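Local coordinates for protein tRNA (adenine(22)-N(1))-methyltransferase (Bacillus subtilis, PDB 6Q56) that catalyses the S-adenosyl-L-methionine-dependent methylation of N1 of adenosine 22 in tRNA, at residues E15-G20 and H41-A46; I83-A88 and K111-E116; E143-E148 and N187-K192; A165-I170 and V178-A183; S203-I208 and K222-R227. The protein carries 2 engineered substitutions. All coordinates share one frame; numbering follows the deposited sequence.

Interaction 1 (E15-G20 and H41-A46); sequences EYIPNG and HKASGA
Segments 15-20 and 41-46 run side by side without regular pairing, N19 and K42 lying 5.2 Å apart between CA atoms and G20 and S44 4.7 Å apart. G20 turns the chain with a positive phi of 60°. S44 OG donates a hydrogen bond to G20 O at 2.9 Å. OG stands well above the carbonyl plane, 61° out of it, so the bond uses no lone-pair direction; chi1 of 56° holds the hydroxyl between the backbone N and the carbonyl carbon of S44, from where it also makes a weak bond to A21 O. K42 gives up the largest area here. Its chain is bent at chi3 and chi4 and lies along segment 15-20, bringing CE to 4.1 Å from the CA of E15. Opposite charges come near each other, E15 OE1 and K42 NZ being 4.3 Å apart, but this exceeds a salt bridge, and E15 OE2 is bonded to Q11. Alongside the lysine chain, the CG2 branch of I17 reaches K42 O at 3.7 Å and lies against A43 CB; I17 and A43 both pack on M23 and A37. The arrangement belongs to the N-terminal ends of two inner, adjacent parallel strands of the class I (Rossmann-like) methyltransferase sheet, where the loop leading into strand 21-26 meets the start of strand 43-50 after the intervening helix 32-39: a beta-alpha-beta crossover.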
# COMPACT_ATOMS: atom_id res chain seq x y z
N GLU A 15 -2.23 -2.85 12.96
CA GLU A 15 -1.95 -1.86 14.00
C GLU A 15 -2.45 -0.46 13.68
O GLU A 15 -2.58 0.36 14.58
CB GLU A 15 -0.46 -1.80 14.30
CG GLU A 15 0.14 -3.11 14.78
CD GLU A 15 -0.58 -3.70 15.98
OE1 GLU A 15 -1.09 -2.94 16.82
OE2 GLU A 15 -0.62 -4.94 16.09
N TYR A 16 -2.71 -0.17 12.41
CA TYR A 16 -3.18 1.16 12.03
C TYR A 16 -4.68 1.24 11.94
O TYR A 16 -5.22 2.27 11.57
CB TYR A 16 -2.56 1.60 10.71
CG TYR A 16 -1.09 1.90 10.84
CD1 TYR A 16 -0.66 3.14 11.26
CD2 TYR A 16 -0.15 0.94 10.56
CE1 TYR A 16 0.68 3.42 11.39
CE2 TYR A 16 1.19 1.21 10.68
CZ TYR A 16 1.60 2.45 11.10
OH TYR A 16 2.94 2.70 11.22
N ILE A 17 -5.36 0.16 12.28
CA ILE A 17 -6.81 0.16 12.25
C ILE A 17 -7.29 0.98 13.43
O ILE A 17 -6.95 0.68 14.57
CB ILE A 17 -7.38 -1.26 12.35
CG1 ILE A 17 -6.98 -2.07 11.13
CG2 ILE A 17 -8.89 -1.20 12.47
CD1 ILE A 17 -7.31 -3.53 11.25
N PRO A 18 -8.06 2.02 13.18
CA PRO A 18 -8.54 2.84 14.29
C PRO A 18 -9.44 2.01 15.20
O PRO A 18 -10.22 1.22 14.72
CB PRO A 18 -9.33 3.95 13.61
CG PRO A 18 -8.97 3.87 12.17
CD PRO A 18 -8.66 2.44 11.91
N ASN A 19 -9.33 2.20 16.51
CA ASN A 19 -10.16 1.44 17.43
C ASN A 19 -11.64 1.58 17.11
O ASN A 19 -12.09 2.62 16.66
CB ASN A 19 -9.91 1.88 18.86
CG ASN A 19 -8.44 1.99 19.17
OD1 ASN A 19 -7.60 1.41 18.50
ND2 ASN A 19 -8.11 2.76 20.20
N GLY A 20 -12.39 0.51 17.36
CA GLY A 20 -13.82 0.49 17.12
C GLY A 20 -14.19 0.74 15.68
O GLY A 20 -15.36 0.91 15.34
N HIS A 41 -10.76 -7.11 18.92
CA HIS A 41 -11.52 -5.89 19.15
C HIS A 41 -10.89 -4.64 18.58
O HIS A 41 -11.23 -3.53 18.97
CB HIS A 41 -11.77 -5.75 20.65
CG HIS A 41 -12.11 -7.05 21.30
ND1 HIS A 41 -11.26 -7.70 22.16
CD2 HIS A 41 -13.20 -7.84 21.18
CE1 HIS A 41 -11.81 -8.83 22.55
NE2 HIS A 41 -12.99 -8.94 21.98
N LYS A 42 -9.99 -4.82 17.62
CA LYS A 42 -9.36 -3.69 16.98
C LYS A 42 -10.38 -3.07 16.06
O LYS A 42 -10.39 -1.86 15.83
CB LYS A 42 -8.15 -4.14 16.18
CG LYS A 42 -6.99 -4.63 17.02
CD LYS A 42 -5.70 -4.69 16.22
CE LYS A 42 -5.40 -3.35 15.57
NZ LYS A 42 -5.30 -2.23 16.55
N ALA A 43 -11.26 -3.90 15.53
CA ALA A 43 -12.32 -3.45 14.64
C ALA A 43 -13.66 -3.89 15.21
O ALA A 43 -13.75 -4.94 15.82
CB ALA A 43 -12.12 -4.01 13.25
N SER A 44 -14.68 -3.07 15.02
CA SER A 44 -16.00 -3.38 15.53
C SER A 44 -16.72 -4.33 14.59
O SER A 44 -17.46 -5.21 15.02
CB SER A 44 -16.82 -2.11 15.70
OG SER A 44 -16.91 -1.39 14.49
N GLY A 45 -16.47 -4.14 13.31
CA GLY A 45 -17.05 -4.96 12.28
C GLY A 45 -16.14 -4.93 11.08
O GLY A 45 -15.22 -4.12 11.03
N ALA A 46 -16.37 -5.80 10.11
CA ALA A 46 -15.51 -5.83 8.96
C ALA A 46 -16.17 -6.40 7.73
O ALA A 46 -17.13 -7.14 7.79
CB ALA A 46 -14.26 -6.62 9.28

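Interaction 2 (I83-A88 and K111-E116); sequences IKKGEA and KLTGKE
The carboxylate of E116 is gripped by its own loop: T113 N gives a 2.6 Å bond to E116 OE2, nearly straight at 169° and on the syn side, while G114 N donates to E116 OE1 from above the carboxylate plane. T113 OG1 adds a weak bond to E116 OE2 and accepts from K115 N at 3.1 Å, which makes an ST turn. Two amides thus fix the rotation of the carboxylate, and the folded chain of E116 presents its CG to A88 O at 3.2 Å. These two loops precede the adjacent parallel strands 90-96 and 117-122 of the Rossmann-like sheet, so the contact joins neighbouring strand entrances. Across it, K111 NZ donates to I83 O at 3.1 Å, nearly along the C=O axis, and bonds to L80 O as well. Bends at chi2 and chi4 wrap the lysine chain around that carbonyl. Its CB meets I83 CG1 as the two side chains pass one another running opposite ways, I83 being buried against I47 and I91. Further along, a type II turn from K84 to E87 places K85 CA 3.3 Å from K111 O in a CA-H...O contact, 166° at the hydrogen, and T113 CG2 packs on the backbone of G86.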
# COMPACT_ATOMS: atom_id res chain seq x y z
N ILE A 83 -17.93 -2.54 -1.02
CA ILE A 83 -18.37 -1.69 0.08
C ILE A 83 -19.35 -0.61 -0.31
O ILE A 83 -19.43 -0.20 -1.46
CB ILE A 83 -17.18 -1.03 0.79
CG1 ILE A 83 -16.55 0.04 -0.10
CG2 ILE A 83 -16.16 -2.08 1.18
CD1 ILE A 83 -15.62 0.95 0.66
N LYS A 84 -20.10 -0.15 0.68
CA LYS A 84 -21.06 0.91 0.47
C LYS A 84 -20.51 2.19 1.09
O LYS A 84 -19.96 2.17 2.18
CB LYS A 84 -22.40 0.56 1.12
CG LYS A 84 -23.09 -0.62 0.48
CD LYS A 84 -24.13 -1.22 1.41
CE LYS A 84 -24.63 -2.55 0.88
NZ LYS A 84 -25.50 -2.39 -0.32
N LYS A 85 -20.66 3.28 0.36
CA LYS A 85 -20.21 4.58 0.81
C LYS A 85 -20.55 4.77 2.28
O LYS A 85 -21.68 4.55 2.69
CB LYS A 85 -20.91 5.66 0.01
CG LYS A 85 -20.19 6.98 -0.10
CD LYS A 85 -20.81 7.80 -1.21
CE LYS A 85 -19.83 8.80 -1.82
NZ LYS A 85 -20.41 9.46 -3.01
N GLY A 86 -19.56 5.17 3.07
CA GLY A 86 -19.76 5.41 4.48
C GLY A 86 -20.02 4.17 5.30
O GLY A 86 -20.52 4.25 6.41
N GLU A 87 -19.66 3.02 4.76
CA GLU A 87 -19.85 1.78 5.48
C GLU A 87 -18.66 1.48 6.36
O GLU A 87 -18.81 1.08 7.51
CB GLU A 87 -20.08 0.64 4.49
CG GLU A 87 -20.47 -0.66 5.15
CD GLU A 87 -21.03 -1.66 4.17
OE1 GLU A 87 -20.67 -1.58 2.98
OE2 GLU A 87 -21.82 -2.51 4.60
N ALA A 88 -17.47 1.68 5.83
CA ALA A 88 -16.25 1.42 6.58
C ALA A 88 -15.52 2.68 7.00
O ALA A 88 -15.56 3.69 6.32
CB ALA A 88 -15.33 0.53 5.77
N LYS A 111 -17.01 5.34 -3.63
CA LYS A 111 -17.40 4.68 -2.40
C LYS A 111 -16.74 5.32 -1.20
O LYS A 111 -17.02 4.95 -0.07
CB LYS A 111 -17.02 3.21 -2.45
CG LYS A 111 -17.64 2.44 -3.60
CD LYS A 111 -19.13 2.30 -3.41
CE LYS A 111 -19.77 1.55 -4.56
NZ LYS A 111 -19.43 0.11 -4.54
N LEU A 112 -15.85 6.26 -1.45
CA LEU A 112 -15.14 6.92 -0.36
C LEU A 112 -15.68 8.28 -0.01
O LEU A 112 -16.02 9.07 -0.88
CB LEU A 112 -13.67 7.07 -0.74
CG LEU A 112 -12.96 5.78 -1.12
CD1 LEU A 112 -11.58 6.07 -1.67
CD2 LEU A 112 -12.88 4.86 0.07
N THR A 113 -15.73 8.56 1.28
CA THR A 113 -16.18 9.84 1.77
C THR A 113 -14.95 10.72 1.88
O THR A 113 -15.02 11.93 1.73
CB THR A 113 -16.80 9.72 3.16
OG1 THR A 113 -15.77 9.43 4.11
CG2 THR A 113 -17.82 8.62 3.19
N GLY A 114 -13.82 10.08 2.15
CA GLY A 114 -12.55 10.77 2.29
C GLY A 114 -12.00 10.69 3.70
O GLY A 114 -10.81 10.86 3.92
N LYS A 115 -12.88 10.42 4.65
CA LYS A 115 -12.48 10.35 6.05
C LYS A 115 -12.01 8.97 6.47
O LYS A 115 -11.45 8.81 7.55
CB LYS A 115 -13.65 10.78 6.92
CG LYS A 115 -14.12 12.18 6.61
CD LYS A 115 -13.00 13.17 6.77
CE LYS A 115 -13.46 14.58 6.46
NZ LYS A 115 -14.03 14.65 5.10
N GLU A 116 -12.23 7.98 5.63
CA GLU A 116 -11.81 6.64 5.95
C GLU A 116 -10.31 6.60 6.00
O GLU A 116 -9.65 7.22 5.18
CB GLU A 116 -12.28 5.65 4.88
CG GLU A 116 -13.76 5.71 4.56
CD GLU A 116 -14.07 6.55 3.35
OE1 GLU A 116 -13.16 7.23 2.85
OE2 GLU A 116 -15.22 6.53 2.90

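Interaction 3 (E143-E148 and N187-K192); sequences EVILEE and NAVFLK
I145 and V189 meet obliquely at the centre of the contact, CG1 of I145 lying 3.8 Å from CG1 of V189. The isoleucine sends its branches to different partners: CG1, anti to the backbone N at chi1 -174°, goes to V189, whereas CG2 faces N187 and also touches F190 CB at 3.9 Å. V189 in turn spreads along the strand, its CG1 reaching the carbonyl carbon of L146 and its CG2 approaching E147 N.

The amide of N187 lies against CG2 of I145 and has work for both of its ends. ND2 donates to I145 O at 3.3 Å; the approach is in the carbonyl plane, although the acceptor is tilted from the amide plane of the asparagine. OD1 accepts from F190 N at 2.7 Å, and the donor lies in line with the C=O bond, at 180°. One amide therefore caps the helix and ties it to the strand, and the two bonds together fix its rotation. At the other end of the contact, E147 and K192 cross at about a right angle; their salt bridge, K192 NZ to E147 OE1 at 3.3 Å, contains a weak hydrogen bond. F190 continues inward onto L182 and its ring meets that of W194.

The strand and helix segments cross at 82° with axes 7.6 Å apart. This is an Asn N-cap joined to a strand: the start of helix 188-210, the first arm of the C-terminal helical pair, is laid across the outermost strand 139-148 of the methyltransferase sheet.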
# COMPACT_ATOMS: atom_id res chain seq x y z
N GLU A 143 4.22 5.86 7.55
CA GLU A 143 4.75 4.87 6.64
C GLU A 143 5.71 3.99 7.40
O GLU A 143 6.39 4.45 8.30
CB GLU A 143 5.56 5.52 5.54
CG GLU A 143 4.80 6.35 4.53
CD GLU A 143 5.74 6.93 3.49
OE1 GLU A 143 6.77 7.51 3.87
OE2 GLU A 143 5.44 6.81 2.30
N VAL A 144 5.76 2.73 7.02
CA VAL A 144 6.69 1.81 7.62
C VAL A 144 7.24 0.92 6.52
O VAL A 144 6.54 0.59 5.57
CB VAL A 144 6.06 0.93 8.72
CG1 VAL A 144 4.87 0.17 8.18
CG2 VAL A 144 7.07 -0.06 9.25
N ILE A 145 8.50 0.56 6.63
CA ILE A 145 9.10 -0.34 5.68
C ILE A 145 9.85 -1.36 6.50
O ILE A 145 10.70 -1.03 7.31
CB ILE A 145 10.04 0.32 4.66
CG1 ILE A 145 10.47 -0.73 3.64
CG2 ILE A 145 11.25 0.90 5.36
CD1 ILE A 145 11.18 -0.20 2.42
N LEU A 146 9.50 -2.62 6.29
CA LEU A 146 10.10 -3.70 7.02
C LEU A 146 10.35 -4.84 6.07
O LEU A 146 9.91 -4.82 4.93
CB LEU A 146 9.15 -4.17 8.11
CG LEU A 146 8.72 -3.09 9.10
CD1 LEU A 146 7.44 -3.48 9.81
CD2 LEU A 146 9.82 -2.81 10.10
N GLU A 147 11.06 -5.85 6.53
CA GLU A 147 11.29 -7.01 5.70
C GLU A 147 10.81 -8.25 6.44
O GLU A 147 10.81 -8.30 7.66
CB GLU A 147 12.75 -7.13 5.25
CG GLU A 147 13.70 -7.80 6.22
CD GLU A 147 15.12 -7.80 5.70
OE1 GLU A 147 15.31 -7.56 4.50
OE2 GLU A 147 16.05 -8.04 6.50
N GLU A 148 10.37 -9.23 5.67
CA GLU A 148 9.89 -10.48 6.21
C GLU A 148 10.25 -11.59 5.26
O GLU A 148 9.91 -11.54 4.09
CB GLU A 148 8.38 -10.44 6.40
CG GLU A 148 7.81 -11.68 7.05
CD GLU A 148 6.37 -11.52 7.49
OE1 GLU A 148 5.72 -10.55 7.07
OE2 GLU A 148 5.88 -12.38 8.24
N ASN A 187 15.87 3.78 7.53
CA ASN A 187 16.25 2.58 8.25
C ASN A 187 16.99 1.60 7.33
O ASN A 187 17.06 1.80 6.13
CB ASN A 187 15.06 1.93 8.94
CG ASN A 187 14.07 1.31 7.99
OD1 ASN A 187 14.40 0.98 6.86
ND2 ASN A 187 12.85 1.14 8.45
N ALA A 188 17.56 0.57 7.92
CA ALA A 188 18.34 -0.41 7.16
C ALA A 188 17.62 -0.98 5.95
O ALA A 188 18.19 -1.06 4.88
CB ALA A 188 18.79 -1.53 8.08
N VAL A 189 16.38 -1.40 6.14
CA VAL A 189 15.61 -1.98 5.06
C VAL A 189 15.45 -0.99 3.93
O VAL A 189 15.59 -1.32 2.77
CB VAL A 189 14.23 -2.45 5.56
CG1 VAL A 189 13.43 -3.04 4.43
CG2 VAL A 189 14.40 -3.46 6.68
N PHE A 190 15.16 0.25 4.32
CA PHE A 190 14.97 1.34 3.38
C PHE A 190 16.22 1.59 2.54
O PHE A 190 16.16 1.63 1.32
CB PHE A 190 14.57 2.61 4.13
CG PHE A 190 14.51 3.83 3.27
CD1 PHE A 190 13.33 4.18 2.63
CD2 PHE A 190 15.62 4.63 3.09
CE1 PHE A 190 13.27 5.30 1.84
CE2 PHE A 190 15.56 5.75 2.30
CZ PHE A 190 14.38 6.09 1.68
N LEU A 191 17.35 1.77 3.21
CA LEU A 191 18.61 2.02 2.53
C LEU A 191 18.96 0.88 1.59
O LEU A 191 19.32 1.09 0.45
CB LEU A 191 19.74 2.22 3.53
CG LEU A 191 19.74 3.55 4.28
CD1 LEU A 191 20.82 3.55 5.34
CD2 LEU A 191 19.93 4.71 3.32
N LYS A 192 18.85 -0.34 2.10
CA LYS A 192 19.15 -1.53 1.32
C LYS A 192 18.28 -1.60 0.07
O LYS A 192 18.77 -1.88 -1.01
CB LYS A 192 18.97 -2.78 2.18
CG LYS A 192 19.09 -4.08 1.42
CD LYS A 192 19.44 -5.23 2.35
CE LYS A 192 18.37 -5.46 3.39
NZ LYS A 192 18.48 -6.79 4.04

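Interaction 4 (A165-I170 and V178-A183); sequences AAYDGI and VGPFLA
Helix 180-185 begins with an N-cap glycine followed by proline, and its first turn rests on the loop that leads from strand 151-159 of the Rossmann-like sheet to helix 172-178. G179 is the first residue past helix 172-178 and occupies the N-cap position of the next; its positive phi of 104° marks the break between the two helices. P180 carries the contact. Its CG lies over one face of the Y167 ring, 3.9 Å from the ring centroid and 28° off the normal, a CH-pi interaction; the nearest ring atom is CE1, 3.5 Å from that CG. On the same proline, CB approaches A166 O at 3.2 Å. Y167, buried, also packs on L140 and R130, so the aromatic ring joins the loop to the edge strand and to helix 127-135. Further apolar contacts extend the packing along the helix. The methyl CB of A166 meets F181 CE2 obliquely at 3.6 Å. A type II turn from Y167 to I170, closed by I170 N bonding to Y167 O at 3.1 Å, brings the isoleucine back to the helix. There chi1 of -169° sets I170 CG1 anti to the backbone N, and CD1 beyond it ends 3.6 Å from A183 CB.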
# COMPACT_ATOMS: atom_id res chain seq x y z
N ALA A 165 1.87 18.37 3.83
CA ALA A 165 2.45 18.25 5.16
C ALA A 165 3.54 17.19 5.29
O ALA A 165 4.65 17.49 5.71
CB ALA A 165 1.36 17.99 6.18
N ALA A 166 3.21 15.96 4.94
CA ALA A 166 4.15 14.85 5.05
C ALA A 166 5.38 15.04 4.17
O ALA A 166 6.42 14.46 4.44
CB ALA A 166 3.46 13.55 4.70
N TYR A 167 5.25 15.86 3.14
CA TYR A 167 6.35 16.10 2.22
C TYR A 167 7.19 17.32 2.55
O TYR A 167 8.05 17.70 1.78
CB TYR A 167 5.82 16.20 0.80
CG TYR A 167 5.26 14.90 0.31
CD1 TYR A 167 6.09 13.92 -0.17
CD2 TYR A 167 3.91 14.65 0.36
CE1 TYR A 167 5.59 12.73 -0.62
CE2 TYR A 167 3.40 13.46 -0.09
CZ TYR A 167 4.25 12.50 -0.57
OH TYR A 167 3.75 11.31 -1.01
N ASP A 168 6.93 17.94 3.69
CA ASP A 168 7.70 19.10 4.08
C ASP A 168 9.16 18.69 4.20
O ASP A 168 9.49 17.76 4.91
CB ASP A 168 7.21 19.65 5.41
CG ASP A 168 8.10 20.73 5.96
OD1 ASP A 168 8.09 21.84 5.41
OD2 ASP A 168 8.80 20.47 6.94
N GLY A 169 10.03 19.39 3.49
CA GLY A 169 11.45 19.10 3.56
C GLY A 169 11.98 18.17 2.50
O GLY A 169 13.19 17.98 2.41
N ILE A 170 11.11 17.60 1.69
CA ILE A 170 11.54 16.69 0.63
C ILE A 170 10.77 16.96 -0.65
O ILE A 170 9.65 17.41 -0.61
CB ILE A 170 11.34 15.21 1.05
CG1 ILE A 170 12.03 14.28 0.06
CG2 ILE A 170 9.87 14.87 1.13
CD1 ILE A 170 12.19 12.86 0.56
N VAL A 178 10.12 7.08 -2.81
CA VAL A 178 10.65 6.30 -1.72
C VAL A 178 9.87 6.41 -0.42
O VAL A 178 10.04 5.59 0.46
CB VAL A 178 12.12 6.67 -1.46
CG1 VAL A 178 12.92 6.49 -2.73
CG2 VAL A 178 12.24 8.09 -0.96
N GLY A 179 9.02 7.41 -0.30
CA GLY A 179 8.25 7.59 0.91
C GLY A 179 8.81 8.72 1.74
O GLY A 179 9.95 8.69 2.18
N PRO A 180 8.00 9.75 1.96
CA PRO A 180 8.45 10.90 2.74
C PRO A 180 8.85 10.52 4.16
O PRO A 180 9.89 10.96 4.63
CB PRO A 180 7.24 11.83 2.75
CG PRO A 180 6.08 10.99 2.38
CD PRO A 180 6.60 9.88 1.53
N PHE A 181 8.03 9.73 4.84
CA PHE A 181 8.33 9.31 6.19
C PHE A 181 9.51 8.36 6.15
O PHE A 181 10.44 8.47 6.94
CB PHE A 181 7.14 8.60 6.82
CG PHE A 181 6.02 9.52 7.21
CD1 PHE A 181 6.04 10.16 8.42
CD2 PHE A 181 4.96 9.74 6.36
CE1 PHE A 181 5.01 11.01 8.79
CE2 PHE A 181 3.94 10.59 6.71
CZ PHE A 181 3.96 11.23 7.93
N LEU A 182 9.45 7.41 5.23
CA LEU A 182 10.51 6.43 5.09
C LEU A 182 11.85 7.12 4.87
O LEU A 182 12.85 6.72 5.43
CB LEU A 182 10.20 5.47 3.95
CG LEU A 182 8.89 4.71 4.18
CD1 LEU A 182 8.60 3.75 3.05
CD2 LEU A 182 8.91 4.00 5.52
N ALA A 183 11.84 8.15 4.04
CA ALA A 183 13.04 8.90 3.73
C ALA A 183 13.66 9.52 4.97
O ALA A 183 14.87 9.50 5.13
CB ALA A 183 12.75 9.97 2.69

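Interaction 5 (S203-I208 and K222-R227); sequences SIYEQI and KELADR
Y205 and L224 face each other across the long helical hairpin that forms the C-terminal part of the protein, where its two arms, helices 188-210 and 215-234, pack together. The segments run antiparallel at 153° with axes 9.5 Å apart, and the CA atoms of Y205 and L224 are 6.1 Å apart.

No hydrogen bond crosses between the segments; the side-chain packing is apolar. Aliphatic contacts converge on one methyl, L224 CD1. It lies 3.7 Å from I204 CG2 and 4.0 Å from I208 CD1, and because those isoleucines sit one helical turn apart the leucine is held between successive positions of the facing helix. I204 crosses L224 at about a right angle. With chi1 of -68°, L224 CG is anti to the carbonyl carbon, and CD1 extends to the opposing backbone, where it comes within 3.6 Å of Y205 CA.

Aromatic contacts are confined to Y205, whose chi1 of 180° carries the ring across to segment 222-227. L224 CB arrives at the ring edge, near its plane, rather than over a face, while A225 CB approaches obliquely. Y205 also touches L221, and I208 packs on L221 and N217, so the interface continues toward the hairpin bend. Along the tyrosine ring, the closest side-chain approach to L224 is between Y205 CD1 and L224 CB at 3.9 Å, and next to it Y205 CE1 stands 4.2 Å from A225 CB.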
# COMPACT_ATOMS: atom_id res chain seq x y z
N SER A 203 23.13 0.18 -13.72
CA SER A 203 23.47 -0.90 -14.63
C SER A 203 22.70 -0.78 -15.93
O SER A 203 23.22 -1.09 -16.99
CB SER A 203 23.20 -2.26 -13.98
OG SER A 203 24.00 -2.44 -12.83
N ILE A 204 21.46 -0.33 -15.86
CA ILE A 204 20.68 -0.18 -17.06
C ILE A 204 21.17 1.05 -17.82
O ILE A 204 21.17 1.08 -19.04
CB ILE A 204 19.19 -0.05 -16.75
CG1 ILE A 204 18.68 -1.34 -16.11
CG2 ILE A 204 18.40 0.21 -18.02
CD1 ILE A 204 17.21 -1.30 -15.76
N TYR A 205 21.62 2.05 -17.07
CA TYR A 205 22.12 3.29 -17.65
C TYR A 205 23.36 3.01 -18.46
O TYR A 205 23.47 3.41 -19.61
CB TYR A 205 22.43 4.30 -16.56
CG TYR A 205 22.96 5.61 -17.06
CD1 TYR A 205 22.11 6.61 -17.49
CD2 TYR A 205 24.32 5.85 -17.09
CE1 TYR A 205 22.59 7.82 -17.94
CE2 TYR A 205 24.81 7.06 -17.54
CZ TYR A 205 23.95 8.03 -17.96
OH TYR A 205 24.45 9.21 -18.40
N GLU A 206 24.30 2.30 -17.85
CA GLU A 206 25.54 1.95 -18.51
C GLU A 206 25.27 0.95 -19.62
O GLU A 206 25.95 0.93 -20.63
CB GLU A 206 26.53 1.37 -17.50
CG GLU A 206 26.99 2.38 -16.47
CD GLU A 206 27.93 1.78 -15.46
OE1 GLU A 206 28.48 0.71 -15.76
OE2 GLU A 206 28.11 2.37 -14.38
N GLN A 207 24.27 0.12 -19.42
CA GLN A 207 23.90 -0.88 -20.41
C GLN A 207 23.36 -0.20 -21.66
O GLN A 207 23.71 -0.56 -22.77
CB GLN A 207 22.87 -1.84 -19.81
CG GLN A 207 22.18 -2.78 -20.78
CD GLN A 207 21.11 -3.60 -20.10
OE1 GLN A 207 21.39 -4.32 -19.15
NE2 GLN A 207 19.88 -3.47 -20.57
N ILE A 208 22.51 0.80 -21.47
CA ILE A 208 21.95 1.52 -22.59
C ILE A 208 23.00 2.47 -23.16
O ILE A 208 22.94 2.84 -24.32
CB ILE A 208 20.69 2.30 -22.18
CG1 ILE A 208 19.56 1.32 -21.87
CG2 ILE A 208 20.26 3.26 -23.28
CD1 ILE A 208 18.26 1.98 -21.48
N LYS A 222 18.11 9.69 -20.01
CA LYS A 222 17.74 10.88 -19.27
C LYS A 222 16.90 10.52 -18.06
O LYS A 222 17.07 11.09 -16.99
CB LYS A 222 16.97 11.86 -20.16
CG LYS A 222 16.59 13.14 -19.43
CD LYS A 222 15.74 14.08 -20.26
CE LYS A 222 15.17 15.20 -19.40
NZ LYS A 222 14.40 16.20 -20.19
N GLU A 223 15.99 9.58 -18.24
CA GLU A 223 15.11 9.16 -17.16
C GLU A 223 15.84 8.34 -16.11
O GLU A 223 15.54 8.44 -14.94
CB GLU A 223 13.93 8.39 -17.71
CG GLU A 223 13.08 9.22 -18.65
CD GLU A 223 11.94 8.43 -19.25
OE1 GLU A 223 12.03 7.19 -19.26
OE2 GLU A 223 10.97 9.05 -19.70
N LEU A 224 16.79 7.54 -16.55
CA LEU A 224 17.57 6.74 -15.62
C LEU A 224 18.40 7.68 -14.77
O LEU A 224 18.49 7.53 -13.56
CB LEU A 224 18.46 5.76 -16.36
CG LEU A 224 17.70 4.66 -17.09
CD1 LEU A 224 18.60 3.87 -18.02
CD2 LEU A 224 17.05 3.74 -16.07
N ALA A 225 18.99 8.68 -15.42
CA ALA A 225 19.81 9.67 -14.74
C ALA A 225 18.97 10.39 -13.70
O ALA A 225 19.37 10.53 -12.56
CB ALA A 225 20.40 10.65 -15.73
N ASP A 226 17.80 10.87 -14.10
CA ASP A 226 16.92 11.57 -13.19
C ASP A 226 16.65 10.67 -11.99
O ASP A 226 16.70 11.11 -10.85
CB ASP A 226 15.61 11.95 -13.88
CG ASP A 226 14.70 12.78 -12.99
OD1 ASP A 226 15.07 13.91 -12.63
OD2 ASP A 226 13.61 12.30 -12.66
N ARG A 227 16.37 9.40 -12.26
CA ARG A 227 16.10 8.43 -11.21
C ARG A 227 17.32 8.25 -10.33
O ARG A 227 17.21 8.22 -9.11
CB ARG A 227 15.68 7.10 -11.82
CG ARG A 227 15.41 6.00 -10.80
CD ARG A 227 14.30 6.39 -9.84
NE ARG A 227 12.98 6.36 -10.46
CZ ARG A 227 12.19 5.29 -10.49
NH1 ARG A 227 12.59 4.16 -9.93
NH2 ARG A 227 11.01 5.36 -11.07

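From the N terminus, interaction 1 closes a loop of 20 residues holding strand 21-26 and helix 32-39, and interaction 2 closes the next, which contains strand 90-96 and helix 98-107; their centres are 15 Å apart. Interaction 3 then spans 38 residues to join edge strand 139-148 to helix 188-210, and interaction 4 is nested inside that loop. The two touch where E143 OE1 receives L182 N at 3.0 Å, a probable hydrogen bond. Interaction 5 follows in series on the far part of the same long helix. The centres of interactions 1 and 5 are 44 Å apart. None cross: the first two tie together the Rossmann-like sheet, the next two join edge strand 139-148 to the helices that follow the sheet, the last the helical hairpin.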